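Local coordinates for inositol monophosphatase family protein (Staphylococcus aureus subsp. aureus MSSA476, PDB 4I3Y) that probably hydrolyses inositol monophosphates to inositol and phosphate in a magnesium-dependent reaction that lithium inhibits, at residues R197-Q202 with E224-K229; L228-T231 with A237-H240. All coordinates share one frame; numbering follows the deposited sequence.

Interaction 1: residues R197-Q202 with E224-K229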
loop_
_atom_site.group_PDB
_atom_site.type_symbol
_atom_site.label_atom_id
_atom_site.label_comp_id
_atom_site.label_asym_id
_atom_site.label_seq_id
_atom_site.Cartn_x
_atom_site.Cartn_y
_atom_site.Cartn_z
ATOM N N ARG A 197 4.087 -1.044 -9.251
ATOM C CA ARG A 197 3.621 -2.420 -8.855
ATOM C C ARG A 197 3.246 -3.226 -10.117
ATOM O O ARG A 197 3.450 -4.433 -10.172
ATOM C CB ARG A 197 2.475 -2.326 -7.902
ATOM C CG ARG A 197 2.862 -1.536 -6.650
ATOM C CD ARG A 197 2.605 -2.416 -5.435
ATOM N NE ARG A 197 2.984 -1.718 -4.221
ATOM C CZ ARG A 197 2.706 -2.168 -2.998
ATOM N NH1 ARG A 197 2.100 -3.336 -2.785
ATOM N NH2 ARG A 197 3.053 -1.448 -1.983
ATOM N N VAL A 198 2.764 -2.554 -11.165
ATOM C CA VAL A 198 2.448 -3.274 -12.435
ATOM C C VAL A 198 3.776 -3.700 -13.077
ATOM O O VAL A 198 3.945 -4.868 -13.475
ATOM C CB VAL A 198 1.561 -2.423 -13.379
ATOM C CG1 VAL A 198 1.357 -3.138 -14.733
ATOM C CG2 VAL A 198 0.193 -2.130 -12.736
ATOM N N ALA A 199 4.752 -2.785 -13.066
ATOM C CA ALA A 199 6.046 -3.005 -13.779
ATOM C C ALA A 199 6.783 -4.165 -13.142
ATOM O O ALA A 199 7.421 -4.930 -13.835
ATOM C CB ALA A 199 6.906 -1.753 -13.755
ATOM N N LYS A 200 6.638 -4.282 -11.819
ATOM C CA LYS A 200 7.272 -5.312 -11.008
ATOM C C LYS A 200 6.542 -6.631 -11.203
ATOM O O LYS A 200 7.128 -7.687 -10.950
ATOM C CB LYS A 200 7.227 -4.908 -9.510
ATOM C CG LYS A 200 8.270 -3.856 -9.104
ATOM C CD LYS A 200 8.220 -3.543 -7.593
ATOM C CE LYS A 200 7.320 -2.343 -7.297
ATOM N NZ LYS A 200 6.971 -2.051 -5.849
ATOM N N GLY A 201 5.278 -6.573 -11.646
ATOM C CA GLY A 201 4.448 -7.789 -11.773
ATOM C C GLY A 201 3.659 -8.181 -10.511
ATOM O O GLY A 201 3.081 -9.272 -10.466
ATOM N N GLN A 202 3.626 -7.272 -9.497
ATOM C CA GLN A 202 2.795 -7.375 -8.253
ATOM C C GLN A 202 1.284 -7.072 -8.501
ATOM O O GLN A 202 0.436 -7.726 -7.912
ATOM C CB GLN A 202 3.317 -6.378 -7.164
ATOM C CG GLN A 202 4.813 -6.574 -6.879
ATOM C CD GLN A 202 5.305 -5.450 -5.986
ATOM O OE1 GLN A 202 5.287 -4.286 -6.404
ATOM N NE2 GLN A 202 5.718 -5.777 -4.761
ATOM N N GLU A 224 7.542 0.615 -22.280
ATOM C CA GLU A 224 8.289 0.151 -23.458
ATOM C C GLU A 224 9.396 -0.867 -23.090
ATOM O O GLU A 224 9.471 -1.949 -23.671
ATOM C CB GLU A 224 8.927 1.363 -24.135
ATOM C CG GLU A 224 9.778 1.014 -25.350
ATOM C CD GLU A 224 10.055 2.226 -26.202
ATOM O OE1 GLU A 224 9.644 3.335 -25.849
ATOM O OE2 GLU A 224 10.710 2.043 -27.237
ATOM N N LEU A 225 10.220 -0.557 -22.079
ATOM C CA LEU A 225 11.405 -1.390 -21.839
ATOM C C LEU A 225 11.031 -2.715 -21.166
ATOM O O LEU A 225 11.750 -3.703 -21.291
ATOM C CB LEU A 225 12.447 -0.632 -21.007
ATOM C CG LEU A 225 13.035 0.651 -21.644
ATOM C CD1 LEU A 225 14.242 1.072 -20.850
ATOM C CD2 LEU A 225 13.364 0.476 -23.158
ATOM N N LEU A 226 9.916 -2.734 -20.439
ATOM C CA LEU A 226 9.495 -3.944 -19.733
ATOM C C LEU A 226 8.286 -4.636 -20.404
ATOM O O LEU A 226 7.664 -5.496 -19.793
ATOM C CB LEU A 226 9.153 -3.587 -18.255
ATOM C CG LEU A 226 10.351 -3.049 -17.450
ATOM C CD1 LEU A 226 9.913 -2.282 -16.195
ATOM C CD2 LEU A 226 11.355 -4.162 -17.143
ATOM N N ASN A 227 7.944 -4.241 -21.647
ATOM C CA ASN A 227 6.883 -4.934 -22.402
ATOM C C ASN A 227 5.499 -4.870 -21.724
ATOM O O ASN A 227 4.743 -5.877 -21.695
ATOM C CB ASN A 227 7.281 -6.387 -22.732
ATOM C CG ASN A 227 6.495 -6.936 -23.924
ATOM O OD1 ASN A 227 5.944 -6.144 -24.697
ATOM N ND2 ASN A 227 6.368 -8.285 -24.049
ATOM N N LEU A 228 5.172 -3.697 -21.174
ATOM C CA LEU A 228 3.840 -3.471 -20.557
ATOM C C LEU A 228 2.977 -2.780 -21.555
ATOM O O LEU A 228 3.529 -2.109 -22.413
ATOM C CB LEU A 228 3.966 -2.530 -19.335
ATOM C CG LEU A 228 5.013 -2.914 -18.260
ATOM C CD1 LEU A 228 5.062 -1.889 -17.147
ATOM C CD2 LEU A 228 4.795 -4.330 -17.706
ATOM N N LYS A 229 1.645 -2.895 -21.443
ATOM C CA LYS A 229 0.734 -2.086 -22.240
ATOM C C LYS A 229 0.411 -0.823 -21.485
ATOM O O LYS A 229 0.015 -0.900 -20.298
ATOM C CB LYS A 229 -0.585 -2.835 -22.530
ATOM C CG LYS A 229 -0.390 -4.148 -23.239
ATOM C CD LYS A 229 0.173 -3.941 -24.637
ATOM C CE LYS A 229 0.217 -5.236 -25.430
ATOM N NZ LYS A 229 1.000 -5.049 -26.690
#
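A199, near the end of helix 191-200, packs its methyl group against two leucines, L226 and L228, of the turn that follows helix 219-225. The contact belongs to the layered alpha/beta fold of the inositol monophosphatase family, and it illustrates how a helix end can pack on a neighbouring turn through a single methyl, with A199 CA and L226 CA 6.9 Å apart. Two leucine methyls converge on the alanine CB from one flank: L226 CD1 lies 3.9 Å from A199 CB, and CD1 of L228 lies equally near, 3.9 Å from the same carbon, with the two approaches opening an angle of roughly 80°. Both leucines set CG beside the backbone N and anti to the carbonyl carbon (chi1 -63° for L226 and -52° for L228), and both CA-CB bonds point toward the helix. L226 offers CD1 alone, whereas L228 turns CD1 to A199 and CD2 toward the carbonyl of V198. The L228 CD1 branch also presses on the main chain, standing 3.7 Å from A199 CA. The apolar cluster continues onto M150 of strand 148-150, which touches both A199 and L226, while P153 packs on L228. Past the contact the helix ends in a Schellman motif at G201, where a positive phi suits a glycine. R197 meanwhile forms a salt bridge with D108 of the second subunit, and Q202 a hydrogen bond with E107 of that subunit. In the Schellman turn, G201 N donates to V198 O at 2.8 Å, and that same carbonyl oxygen lies 4.3 Å from L228 CD2.

Interaction 2: residues L228-T231 with A237-H240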
loop_
_atom_site.group_PDB
_atom_site.type_symbol
_atom_site.label_atom_id
_atom_site.label_comp_id
_atom_site.label_asym_id
_atom_site.label_seq_id
_atom_site.Cartn_x
_atom_site.Cartn_y
_atom_site.Cartn_z
ATOM N N LEU A 228 5.172 -3.697 -21.174
ATOM C CA LEU A 228 3.840 -3.471 -20.557
ATOM C C LEU A 228 2.977 -2.780 -21.555
ATOM O O LEU A 228 3.529 -2.109 -22.413
ATOM C CB LEU A 228 3.966 -2.530 -19.335
ATOM C CG LEU A 228 5.013 -2.914 -18.260
ATOM C CD1 LEU A 228 5.062 -1.889 -17.147
ATOM C CD2 LEU A 228 4.795 -4.330 -17.706
ATOM N N LYS A 229 1.645 -2.895 -21.443
ATOM C CA LYS A 229 0.734 -2.086 -22.240
ATOM C C LYS A 229 0.411 -0.823 -21.485
ATOM O O LYS A 229 0.015 -0.900 -20.298
ATOM C CB LYS A 229 -0.585 -2.835 -22.530
ATOM C CG LYS A 229 -0.390 -4.148 -23.239
ATOM C CD LYS A 229 0.173 -3.941 -24.637
ATOM C CE LYS A 229 0.217 -5.236 -25.430
ATOM N NZ LYS A 229 1.000 -5.049 -26.690
ATOM N N MET A 230 0.622 0.329 -22.121
ATOM C CA MET A 230 0.214 1.589 -21.534
ATOM C C MET A 230 -0.515 2.352 -22.607
ATOM O O MET A 230 0.088 2.696 -23.641
ATOM C CB MET A 230 1.394 2.374 -21.014
ATOM C CG MET A 230 1.052 3.780 -20.510
ATOM S SD MET A 230 2.535 4.572 -19.777
ATOM C CE MET A 230 1.905 6.221 -19.604
ATOM N N THR A 231 -1.822 2.546 -22.397
ATOM C CA THR A 231 -2.716 3.066 -23.447
ATOM C C THR A 231 -3.811 3.967 -22.845
ATOM O O THR A 231 -4.008 4.065 -21.612
ATOM C CB THR A 231 -3.431 1.899 -24.191
ATOM O OG1 THR A 231 -4.383 1.253 -23.317
ATOM C CG2 THR A 231 -2.450 0.862 -24.697
ATOM N N ALA A 237 -2.524 5.183 -28.287
ATOM C CA ALA A 237 -1.366 5.915 -27.722
ATOM C C ALA A 237 -1.841 7.161 -26.980
ATOM O O ALA A 237 -2.821 7.799 -27.370
ATOM C CB ALA A 237 -0.373 6.301 -28.813
ATOM N N ILE A 238 -1.132 7.488 -25.902
ATOM C CA ILE A 238 -1.387 8.671 -25.116
ATOM C C ILE A 238 -0.435 9.757 -25.509
ATOM O O ILE A 238 0.778 9.535 -25.639
ATOM C CB ILE A 238 -1.150 8.385 -23.596
ATOM C CG1 ILE A 238 -1.980 7.167 -23.150
ATOM C CG2 ILE A 238 -1.411 9.625 -22.757
ATOM C CD1 ILE A 238 -1.415 6.433 -21.959
ATOM N N ASP A 239 -0.967 10.963 -25.637
ATOM C CA ASP A 239 -0.110 12.108 -25.796
ATOM C C ASP A 239 0.578 12.435 -24.455
ATOM O O ASP A 239 -0.066 12.882 -23.503
ATOM C CB ASP A 239 -0.997 13.282 -26.195
ATOM C CG ASP A 239 -0.205 14.485 -26.671
ATOM O OD1 ASP A 239 1.042 14.594 -26.465
ATOM O OD2 ASP A 239 -0.871 15.371 -27.204
ATOM N N HIS A 240 1.897 12.304 -24.391
ATOM C CA HIS A 240 2.600 12.665 -23.129
ATOM C C HIS A 240 2.448 14.134 -22.780
ATOM O O HIS A 240 2.658 14.552 -21.629
ATOM C CB HIS A 240 4.094 12.303 -23.193
ATOM C CG HIS A 240 4.887 13.147 -24.169
ATOM N ND1 HIS A 240 4.870 12.936 -25.528
ATOM C CD2 HIS A 240 5.724 14.196 -23.967
ATOM C CE1 HIS A 240 5.653 13.825 -26.129
ATOM N NE2 HIS A 240 6.210 14.584 -25.198
HETATM O O HOH W 1 0.505 5.409 -24.744
#
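I238 folds its side chain back over M230 and T231 within a beta hairpin of long connection, whose strands, 229-232 at the sheet edge and 246-249, are antiparallel neighbours in the five-stranded sheet. The tight part is built on the CG1-CD1 arm of I238. I238 CD1 lies 3.5 Å from T231 O and 3.6 Å from T231 C, so the branch packs on the backbone, while the T231 side chain departs on the far side toward helix 254-262. The same CD1 meets M230 CG at 3.9 Å. Here the methionine runs extended, with CG anti to its own backbone N (chi1 174°), and the two side chains cross at about a right angle. F246 touches both of them, and helix 219-225 packs on M230 through F220 and A223. The other side is looser: A237 and D239 are exposed, and H240 turns away to stack on F116, its ND1 hydrogen-bonded to a glycerol that probably came from crystallisation. The two backbones do not bond directly at this point; one water spans the gap, donating to M230 O at 3.0 Å and accepting from I238 N at 2.9 Å.

In the fold
Interactions 1 and 2 follow one another along the chain, their centres 12 Å apart, and share L228 and K229, where the turn after helix 219-225 runs into strand 229-232. Interaction 1 joins the end of helix 191-200 to the turn after helix 219-225, close to strand 148-150 of the seven-stranded sheet; interaction 2 belongs to the edge of the five-stranded sheet and the connection toward strand 246-249. Helix 219-225 spans both settings, ending just before the first contact and covering M230 in the second. One short run of chain thus passes from the helical layer into a sheet, in keeping with the alternating alpha/beta layers of this phosphatase, and only interaction 1 lies within reach of the second subunit.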